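Local structure of lipolytic enzyme (Clostridium thermocellum, 2VPT) at residues 120-125 against 153-158; 162-167 against 184-189. The protein removes acetyl groups from xylan as the catalytic domain of a cellulosomal family 3 carbohydrate esterase. All blocks are in the same frame, centred on the assembly; numbering follows the deposited sequence.

Interaction 1: residues 120-125 against 153-158; sequences NVTLFV and GKKVYF
A beta-alpha-beta unit brings strand 122-125 alongside strand 156-158, the two running parallel with an angle of 24° between their directions. Leu123 uses both its backbone groups: its N donates to Lys155 O (3.0 Å), and its O accepts from Tyr157 N (2.9 Å). Two residues on, Val125 N donates to Tyr157 O at 2.9 Å. Leu123 O also receives the CA-H of Val156, at 3.1 Å from Val156 CA, giving the carbonyl a second, weaker partner.

On one face of the sheet, the side chains of Leu123 and Val156 run alongside each other in the same direction. The CG2 methyl of Val156 touches both Leu123 CD2 and Val125 CG2, the latter at 3.8 Å, and helices 104-117 and 142-151 close over this face. On the other face the Phe124 and Tyr157 rings lie obliquely, planes 37° apart. Phe124 CD1 presses on Tyr157 CB (3.7 Å), while Tyr157 CD2 stands over the Phe124 ring. Thr122 CG2, anti to its backbone N, touches the edge of the tyrosine ring at CE2 (3.9 Å). Ile198 of helix 181-203 touches both aromatic side chains. Strand 156-159 thus extends the parallel sheet beyond strand 122-126, in the helix-sheet-helix sandwich of SGNH hydrolases.

Interaction 2: residues 162-167 against 184-189; sequences SEIQFD and YKKIAN
Lys186 NZ is gripped by two groups: it donates to Gln165 O at 2.8 Å, coming in nearly along the C=O axis (C=O...N angle 167°), and it forms a salt bridge with Asp171 OD2. That same carboxylate oxygen accepts the backbone N of Asp167, so Asp171 ties the lysine to the chain just beyond its carbonyl partner. The gripped carbonyl belongs to the central residue of an inverse gamma turn, and the lysine spans the distance to it from the helix because its chain is fully extended beyond CG.

Its aliphatic part is used as well. Ile164 crosses it at about a right angle: Ile164 CD1 meets Lys186 CB at 3.7 Å, and Ile164 CG1 meets Lys186 CD at 3.9 Å. With CG1 anti to the backbone N (chi1 -173°), Ile164 reaches further to Ile187 CD1, 4.0 Å from its own CD1. The contact thus fastens the loop after strand 156-159 to the early turns of helix 181-203, the long C-terminal helix of this SGNH-hydrolase fold. At the far end of the loop Asp167 is the N-cap of helix 168-171, its OD1 bonded to Asn169 N.

The two contacts follow one another along the chain: strand 156-159 of interaction 1 leads almost directly into the loop 162-167 of interaction 2. Their centres are 22 Å apart and their segments make no contact beyond this adjoining chain, yet both lean on helix 181-203. Interaction 2 uses its early turns, whereas Thr195, Ile198 and Leu202, further along, cover the Phe124-Tyr157 face of interaction 1. The chain between the two segments of interaction 2 carries Asp175 and His178, which with Ser14 have the geometry of a catalytic triad and are probably the active site. The calcium ion, bound at Asp43, Phe44, Asp57 and Asp59, involves none of the four segments.

Interaction 1: residues 120-125 against 153-158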
loop_
_atom_site.group_PDB
_atom_site.type_symbol
_atom_site.label_atom_id
_atom_site.label_comp_id
_atom_site.label_asym_id
_atom_site.label_seq_id
_atom_site.Cartn_x
_atom_site.Cartn_y
_atom_site.Cartn_z
ATOM N N ASN A 120 -9.300 26.270 -10.071
ATOM C CA ASN A 120 -9.272 26.902 -8.754
ATOM C C ASN A 120 -8.471 26.145 -7.697
ATOM O O ASN A 120 -8.426 26.553 -6.529
ATOM C CB ASN A 120 -10.699 27.142 -8.261
ATOM C CG ASN A 120 -11.429 28.182 -9.097
ATOM O OD1 ASN A 120 -10.820 29.126 -9.589
ATOM N ND2 ASN A 120 -12.722 28.001 -9.263
ATOM N N VAL A 121 -7.828 25.056 -8.104
ATOM C CA VAL A 121 -7.064 24.247 -7.168
ATOM C C VAL A 121 -5.790 24.975 -6.737
ATOM O O VAL A 121 -5.275 25.845 -7.438
ATOM C CB VAL A 121 -6.737 22.861 -7.776
ATOM C CG1 VAL A 121 -5.518 22.920 -8.707
ATOM C CG2 VAL A 121 -6.513 21.835 -6.670
ATOM N N THR A 122 -5.302 24.633 -5.555
ATOM C CA THR A 122 -3.994 25.048 -5.091
ATOM C C THR A 122 -3.074 23.840 -5.193
ATOM O O THR A 122 -3.415 22.750 -4.720
ATOM C CB THR A 122 -4.059 25.585 -3.661
ATOM O OG1 THR A 122 -4.836 26.793 -3.665
ATOM C CG2 THR A 122 -2.676 25.874 -3.084
ATOM N N LEU A 123 -1.915 24.038 -5.807
ATOM C CA LEU A 123 -0.988 22.944 -6.107
ATOM C C LEU A 123 0.365 23.164 -5.451
ATOM O O LEU A 123 0.957 24.234 -5.552
ATOM C CB LEU A 123 -0.816 22.814 -7.629
ATOM C CG LEU A 123 0.136 21.729 -8.147
ATOM C CD1 LEU A 123 -0.321 20.307 -7.803
ATOM C CD2 LEU A 123 0.319 21.846 -9.671
ATOM N N PHE A 124 0.836 22.143 -4.754
ATOM C CA PHE A 124 2.183 22.082 -4.209
ATOM C C PHE A 124 2.954 21.017 -4.956
ATOM O O PHE A 124 2.443 19.923 -5.180
ATOM C CB PHE A 124 2.140 21.749 -2.716
ATOM C CG PHE A 124 1.556 22.843 -1.878
ATOM C CD1 PHE A 124 2.355 23.863 -1.432
ATOM C CD2 PHE A 124 0.207 22.885 -1.578
ATOM C CE1 PHE A 124 1.843 24.891 -0.671
ATOM C CE2 PHE A 124 -0.317 23.925 -0.816
ATOM C CZ PHE A 124 0.513 24.921 -0.364
ATOM N N VAL A 125 4.178 21.356 -5.350
ATOM C CA VAL A 125 5.059 20.461 -6.094
ATOM C C VAL A 125 6.344 20.285 -5.306
ATOM O O VAL A 125 7.024 21.274 -5.012
ATOM C CB VAL A 125 5.365 21.015 -7.493
ATOM C CG1 VAL A 125 6.332 20.077 -8.230
ATOM C CG2 VAL A 125 4.054 21.187 -8.286
ATOM N N GLY A 153 0.949 33.689 -12.576
ATOM C CA GLY A 153 -0.264 33.875 -11.790
ATOM C C GLY A 153 -0.904 32.583 -11.299
ATOM O O GLY A 153 -1.964 32.624 -10.684
ATOM N N LYS A 154 -0.274 31.441 -11.567
ATOM C CA LYS A 154 -0.799 30.151 -11.088
ATOM C C LYS A 154 -0.521 29.941 -9.611
ATOM O O LYS A 154 0.556 30.269 -9.110
ATOM C CB LYS A 154 -0.203 28.987 -11.886
ATOM C CG LYS A 154 -0.715 28.881 -13.322
ATOM C CD LYS A 154 -2.195 28.506 -13.360
ATOM C CE LYS A 154 -2.630 27.905 -14.694
ATOM N NZ LYS A 154 -2.811 28.925 -15.765
ATOM N N LYS A 155 -1.507 29.369 -8.926
ATOM C CA LYS A 155 -1.383 29.039 -7.515
ATOM C C LYS A 155 -0.627 27.709 -7.347
ATOM O O LYS A 155 -1.202 26.696 -6.938
ATOM C CB LYS A 155 -2.776 29.004 -6.863
ATOM C CG LYS A 155 -3.457 30.382 -6.842
ATOM C CD LYS A 155 -4.872 30.328 -6.303
ATOM C CE LYS A 155 -5.423 31.727 -6.099
ATOM N NZ LYS A 155 -6.848 31.710 -5.689
ATOM N N VAL A 156 0.665 27.739 -7.673
ATOM C CA VAL A 156 1.568 26.588 -7.542
ATOM C C VAL A 156 2.782 26.995 -6.711
ATOM O O VAL A 156 3.343 28.090 -6.892
ATOM C CB VAL A 156 1.973 26.005 -8.923
ATOM C CG1 VAL A 156 2.703 27.054 -9.783
ATOM C CG2 VAL A 156 2.810 24.737 -8.767
ATOM N N TYR A 157 3.186 26.123 -5.793
ATOM C CA TYR A 157 4.186 26.432 -4.786
ATOM C C TYR A 157 5.141 25.267 -4.655
ATOM O O TYR A 157 4.720 24.113 -4.703
ATOM C CB TYR A 157 3.491 26.700 -3.434
ATOM C CG TYR A 157 2.440 27.776 -3.550
ATOM C CD1 TYR A 157 2.795 29.121 -3.479
ATOM C CD2 TYR A 157 1.108 27.462 -3.785
ATOM C CE1 TYR A 157 1.840 30.119 -3.612
ATOM C CE2 TYR A 157 0.138 28.455 -3.923
ATOM C CZ TYR A 157 0.518 29.781 -3.844
ATOM O OH TYR A 157 -0.430 30.781 -3.980
ATOM N N PHE A 158 6.420 25.569 -4.488
ATOM C CA PHE A 158 7.478 24.583 -4.383
ATOM C C PHE A 158 7.666 24.153 -2.938
ATOM O O PHE A 158 7.709 24.969 -2.023
ATOM C CB PHE A 158 8.787 25.183 -4.937
ATOM C CG PHE A 158 9.985 24.281 -4.838
ATOM C CD1 PHE A 158 9.977 22.999 -5.373
ATOM C CD2 PHE A 158 11.142 24.730 -4.242
ATOM C CE1 PHE A 158 11.097 22.199 -5.278
ATOM C CE2 PHE A 158 12.259 23.937 -4.157
ATOM C CZ PHE A 158 12.236 22.663 -4.672
#

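Interaction 2: residues 162-167 against 184-189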
loop_
_atom_site.group_PDB
_atom_site.type_symbol
_atom_site.label_atom_id
_atom_site.label_comp_id
_atom_site.label_asym_id
_atom_site.label_seq_id
_atom_site.Cartn_x
_atom_site.Cartn_y
_atom_site.Cartn_z
ATOM N N SER A 162 14.140 18.447 -0.468
ATOM C CA SER A 162 15.590 18.245 -0.508
ATOM C C SER A 162 16.372 19.010 0.560
ATOM O O SER A 162 17.561 18.728 0.742
ATOM C CB SER A 162 16.146 18.604 -1.883
ATOM O OG SER A 162 15.906 19.961 -2.202
ATOM N N GLU A 163 15.713 19.928 1.270
ATOM C CA GLU A 163 16.357 20.643 2.385
ATOM C C GLU A 163 16.428 19.793 3.659
ATOM O O GLU A 163 17.020 20.220 4.669
ATOM C CB GLU A 163 15.662 21.982 2.647
ATOM C CG GLU A 163 14.450 21.916 3.576
ATOM C CD GLU A 163 13.745 23.241 3.727
ATOM O OE1 GLU A 163 13.864 24.108 2.836
ATOM O OE2 GLU A 163 13.044 23.410 4.745
ATOM N N ILE A 164 15.836 18.601 3.628
ATOM C CA ILE A 164 15.973 17.622 4.698
ATOM C C ILE A 164 17.418 17.529 5.186
ATOM O O ILE A 164 18.353 17.506 4.385
ATOM C CB ILE A 164 15.436 16.218 4.246
ATOM C CG1 ILE A 164 15.420 15.232 5.418
ATOM C CG2 ILE A 164 16.258 15.680 3.063
ATOM C CD1 ILE A 164 14.615 13.964 5.125
ATOM N N GLN A 165 17.573 17.512 6.509
ATOM C CA GLN A 165 18.850 17.220 7.150
ATOM C C GLN A 165 19.067 15.720 7.040
ATOM O O GLN A 165 18.723 14.958 7.941
ATOM C CB GLN A 165 18.816 17.676 8.624
ATOM C CG GLN A 165 20.004 17.233 9.499
ATOM C CD GLN A 165 19.732 15.981 10.357
ATOM O OE1 GLN A 165 20.617 15.142 10.539
ATOM N NE2 GLN A 165 18.517 15.866 10.894
ATOM N N PHE A 166 19.620 15.295 5.916
ATOM C CA PHE A 166 19.611 13.889 5.547
ATOM C C PHE A 166 20.702 13.084 6.236
ATOM O O PHE A 166 21.873 13.445 6.190
ATOM C CB PHE A 166 19.736 13.745 4.028
ATOM C CG PHE A 166 19.599 12.332 3.547
ATOM C CD1 PHE A 166 18.371 11.691 3.590
ATOM C CD2 PHE A 166 20.701 11.638 3.057
ATOM C CE1 PHE A 166 18.240 10.378 3.154
ATOM C CE2 PHE A 166 20.582 10.325 2.621
ATOM C CZ PHE A 166 19.346 9.696 2.667
ATOM N N ASP A 167 20.299 11.993 6.866
ATOM C CA ASP A 167 21.215 11.073 7.504
ATOM C C ASP A 167 20.814 9.669 7.077
ATOM O O ASP A 167 19.794 9.148 7.512
ATOM C CB ASP A 167 21.134 11.238 9.017
ATOM C CG ASP A 167 22.148 10.394 9.759
ATOM O OD1 ASP A 167 22.760 9.483 9.161
ATOM O OD2 ASP A 167 22.333 10.654 10.961
ATOM N N TYR A 184 10.306 9.792 6.994
ATOM C CA TYR A 184 9.002 10.319 6.632
ATOM C C TYR A 184 8.526 11.429 7.570
ATOM O O TYR A 184 7.851 12.356 7.142
ATOM C CB TYR A 184 7.949 9.213 6.534
ATOM C CG TYR A 184 7.976 8.423 5.241
ATOM C CD1 TYR A 184 7.784 9.056 4.031
ATOM C CD2 TYR A 184 8.104 7.046 5.238
ATOM C CE1 TYR A 184 7.760 8.342 2.832
ATOM C CE2 TYR A 184 8.102 6.326 4.057
ATOM C CZ TYR A 184 7.931 6.979 2.851
ATOM O OH TYR A 184 7.903 6.269 1.647
ATOM N N LYS A 185 8.881 11.335 8.852
ATOM C CA LYS A 185 8.551 12.397 9.792
ATOM C C LYS A 185 9.264 13.688 9.445
ATOM O O LYS A 185 8.664 14.746 9.463
ATOM C CB LYS A 185 8.884 11.986 11.229
ATOM C CG LYS A 185 7.846 11.126 11.890
ATOM C CD LYS A 185 8.216 10.866 13.338
ATOM C CE LYS A 185 8.368 12.116 14.167
ATOM N NZ LYS A 185 8.525 11.739 15.612
ATOM N N LYS A 186 10.544 13.598 9.101
ATOM C CA LYS A 186 11.270 14.785 8.632
ATOM C C LYS A 186 10.612 15.398 7.392
ATOM O O LYS A 186 10.474 16.610 7.268
ATOM C CB LYS A 186 12.727 14.443 8.317
ATOM C CG LYS A 186 13.595 14.102 9.539
ATOM C CD LYS A 186 15.049 13.861 9.094
ATOM C CE LYS A 186 15.980 13.448 10.218
ATOM N NZ LYS A 186 17.383 13.356 9.736
ATOM N N ILE A 187 10.202 14.544 6.457
ATOM C CA ILE A 187 9.538 15.012 5.247
ATOM C C ILE A 187 8.209 15.693 5.570
ATOM O O ILE A 187 7.907 16.758 5.058
ATOM C CB ILE A 187 9.350 13.830 4.260
ATOM C CG1 ILE A 187 10.706 13.369 3.697
ATOM C CG2 ILE A 187 8.355 14.171 3.146
ATOM C CD1 ILE A 187 11.376 14.347 2.772
ATOM N N ALA A 188 7.428 15.088 6.466
ATOM C CA ALA A 188 6.179 15.695 6.916
ATOM C C ALA A 188 6.391 17.106 7.473
ATOM O O ALA A 188 5.600 18.008 7.221
ATOM C CB ALA A 188 5.524 14.828 7.975
ATOM N N ASN A 189 7.464 17.274 8.236
ATOM C CA ASN A 189 7.761 18.597 8.798
ATOM C C ASN A 189 8.071 19.646 7.751
ATOM O O ASN A 189 7.709 20.809 7.914
ATOM C CB ASN A 189 8.807 18.493 9.899
ATOM C CG ASN A 189 8.163 18.070 11.227
ATOM O OD1 ASN A 189 8.039 16.899 11.522
ATOM N ND2 ASN A 189 7.676 19.047 11.981
#